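Local coordinates for protein glutathione S-transferase (Bombyx mori, PDB 5ZFG) that metabolises the insecticide diazinon in the silkworm, probably by transferring glutathione to electrophilic compounds, at residues L57-F62 and L71-D76. Sequence-based numbering, arbitrary orientation.
Sequences LDDEGF and LQYICD
Asp59 OD2 is gripped by two tyrosine hydroxyls: Tyr73 OH donates to it at 2.6 Å, and the hydroxyl of Tyr78, at the end of the same helix, also bonds to it. Tyr73 reaches OD2 from its anti side, about 30° out of the carboxylate plane. Aspartate suits this place because its short side chain, with CG anti to the backbone N (chi1 -166°), brings a buried carboxylate to the helix, where the hydroxyls probably offset the cost of burying its charge. Tyrosine is equally apt, since its side chain reaches from the helix to the sheet and carries a donor at its far end. Phe62 meets that ring edge to face, centroids 5.2 Å apart and planes at 66°, its slightly positive C-H edge suiting the electron-rich face of Tyr73. Phe62 CE2 lies over the rim of the ring, 3.8 Å from Tyr73 CE1. The contact belongs to the thioredoxin-like N-terminal domain of the glutathione transferases: 57-62 contains the type I' turn of the hairpin formed by strands 56-59 and 62-65, and helix 67-78 follows and packs against the sheet. In the turn, Asp58 OD1 accepts from Gly61 N at 2.8 Å, an Asx motif, and the backbone angles of Gly61 would jam a side chain against the preceding carbonyl. Leu57 CD2 sits near the plane of the Tyr73 ring, at its edge, 3.8 Å from Tyr73 CD2. The same methyl touches Ile74 CD1 at 3.6 Å; two buried, branched aliphatic side chains, which need no polar partner, thus meet beside the ring edge. A leucine in place of Tyr73 would probably leave Asp59 OD2 without this hydroxyl and Phe62 without an aromatic face to pack on. Tyr73 also packs on Ala93 of the second subunit.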
loop_
_atom_site.group_PDB
_atom_site.type_symbol
_atom_site.label_atom_id
_atom_site.label_comp_id
_atom_site.label_asym_id
_atom_site.label_seq_id
_atom_site.Cartn_x
_atom_site.Cartn_y
_atom_site.Cartn_z
ATOM N N LEU B 57 15.102 5.228 -1.253
ATOM C CA LEU B 57 15.566 6.309 -2.120
ATOM C C LEU B 57 16.157 7.429 -1.284
ATOM O O LEU B 57 15.609 7.793 -0.241
ATOM C CB LEU B 57 14.402 6.846 -2.958
ATOM C CG LEU B 57 14.699 7.855 -4.065
ATOM C CD1 LEU B 57 15.257 7.162 -5.300
ATOM C CD2 LEU B 57 13.427 8.643 -4.407
ATOM N N ASP B 58 17.280 7.979 -1.745
ATOM C CA ASP B 58 17.860 9.188 -1.170
ATOM C C ASP B 58 17.848 10.265 -2.252
ATOM O O ASP B 58 18.632 10.203 -3.207
ATOM C CB ASP B 58 19.272 8.921 -0.651
ATOM C CG ASP B 58 19.991 10.197 -0.201
ATOM O OD1 ASP B 58 19.382 11.291 -0.203
ATOM O OD2 ASP B 58 21.182 10.093 0.158
ATOM N N ASP B 59 16.954 11.238 -2.105
ATOM C CA ASP B 59 16.824 12.356 -3.045
ATOM C C ASP B 59 17.351 13.593 -2.327
ATOM O O ASP B 59 16.618 14.271 -1.605
ATOM C CB ASP B 59 15.379 12.556 -3.520
ATOM C CG ASP B 59 15.289 13.484 -4.731
ATOM O OD1 ASP B 59 16.355 13.972 -5.189
ATOM O OD2 ASP B 59 14.170 13.728 -5.234
ATOM N N GLU B 60 18.645 13.863 -2.503
ATOM C CA GLU B 60 19.266 15.058 -1.932
ATOM C C GLU B 60 19.015 15.141 -0.426
ATOM O O GLU B 60 18.793 16.214 0.131
ATOM C CB GLU B 60 18.760 16.313 -2.655
ATOM C CG GLU B 60 19.566 17.579 -2.433
ATOM C CD GLU B 60 19.140 18.711 -3.356
ATOM O OE1 GLU B 60 19.894 19.702 -3.467
ATOM O OE2 GLU B 60 18.053 18.612 -3.967
ATOM N N GLY B 61 19.032 13.986 0.246
ATOM C CA GLY B 61 18.821 13.931 1.678
ATOM C C GLY B 61 17.391 13.659 2.104
ATOM O O GLY B 61 17.135 13.489 3.304
ATOM N N PHE B 62 16.455 13.620 1.167
ATOM C CA PHE B 62 15.103 13.147 1.441
ATOM C C PHE B 62 15.114 11.630 1.303
ATOM O O PHE B 62 15.285 11.112 0.196
ATOM C CB PHE B 62 14.110 13.779 0.471
ATOM C CG PHE B 62 12.702 13.266 0.617
ATOM C CD1 PHE B 62 12.086 13.244 1.856
ATOM C CD2 PHE B 62 11.988 12.836 -0.490
ATOM C CE1 PHE B 62 10.783 12.782 1.988
ATOM C CE2 PHE B 62 10.683 12.383 -0.363
ATOM C CZ PHE B 62 10.085 12.365 0.876
ATOM N N LEU B 71 7.554 4.949 -6.164
ATOM C CA LEU B 71 7.020 5.042 -7.523
ATOM C C LEU B 71 6.153 6.288 -7.694
ATOM O O LEU B 71 6.278 7.032 -8.683
ATOM C CB LEU B 71 6.212 3.788 -7.865
ATOM C CG LEU B 71 6.979 2.463 -8.016
ATOM C CD1 LEU B 71 6.030 1.297 -8.182
ATOM C CD2 LEU B 71 7.920 2.567 -9.210
ATOM N N GLN B 72 5.263 6.533 -6.739
ATOM C CA GLN B 72 4.390 7.706 -6.820
ATOM C C GLN B 72 5.191 9.006 -6.760
ATOM O O GLN B 72 4.899 9.966 -7.493
ATOM C CB GLN B 72 3.353 7.628 -5.697
ATOM C CG GLN B 72 2.391 6.445 -5.912
ATOM C CD GLN B 72 1.663 6.006 -4.654
ATOM O OE1 GLN B 72 2.190 6.116 -3.551
ATOM N NE2 GLN B 72 0.442 5.485 -4.825
ATOM N N TYR B 73 6.232 9.036 -5.928
ATOM C CA TYR B 73 7.004 10.260 -5.727
ATOM C C TYR B 73 7.823 10.609 -6.961
ATOM O O TYR B 73 7.863 11.770 -7.373
ATOM C CB TYR B 73 7.910 10.098 -4.513
ATOM C CG TYR B 73 8.983 11.173 -4.378
ATOM C CD1 TYR B 73 8.640 12.466 -4.018
ATOM C CD2 TYR B 73 10.314 10.882 -4.615
ATOM C CE1 TYR B 73 9.605 13.451 -3.890
ATOM C CE2 TYR B 73 11.295 11.865 -4.500
ATOM C CZ TYR B 73 10.923 13.145 -4.132
ATOM O OH TYR B 73 11.880 14.130 -3.990
ATOM N N ILE B 74 8.463 9.610 -7.573
ATOM C CA ILE B 74 9.269 9.873 -8.763
ATOM C C ILE B 74 8.412 10.501 -9.861
ATOM O O ILE B 74 8.835 11.451 -10.541
ATOM C CB ILE B 74 9.951 8.570 -9.229
ATOM C CG1 ILE B 74 11.052 8.172 -8.250
ATOM C CG2 ILE B 74 10.506 8.745 -10.640
ATOM C CD1 ILE B 74 11.715 9.313 -7.560
ATOM N N CYS B 75 7.174 10.023 -10.018
ATOM C CA CYS B 75 6.269 10.601 -11.011
ATOM C C CYS B 75 5.794 11.989 -10.597
ATOM O O CYS B 75 5.866 12.936 -11.389
ATOM C CB CYS B 75 5.073 9.678 -11.242
ATOM S SG CYS B 75 5.494 8.068 -11.907
ATOM N N ASP B 76 5.299 12.126 -9.358
ATOM C CA ASP B 76 4.785 13.415 -8.877
ATOM C C ASP B 76 5.847 14.507 -8.937
ATOM O O ASP B 76 5.546 15.659 -9.267
ATOM C CB ASP B 76 4.285 13.304 -7.431
ATOM C CG ASP B 76 3.024 12.454 -7.290
ATOM O OD1 ASP B 76 2.334 12.210 -8.300
ATOM O OD2 ASP B 76 2.729 12.047 -6.139
#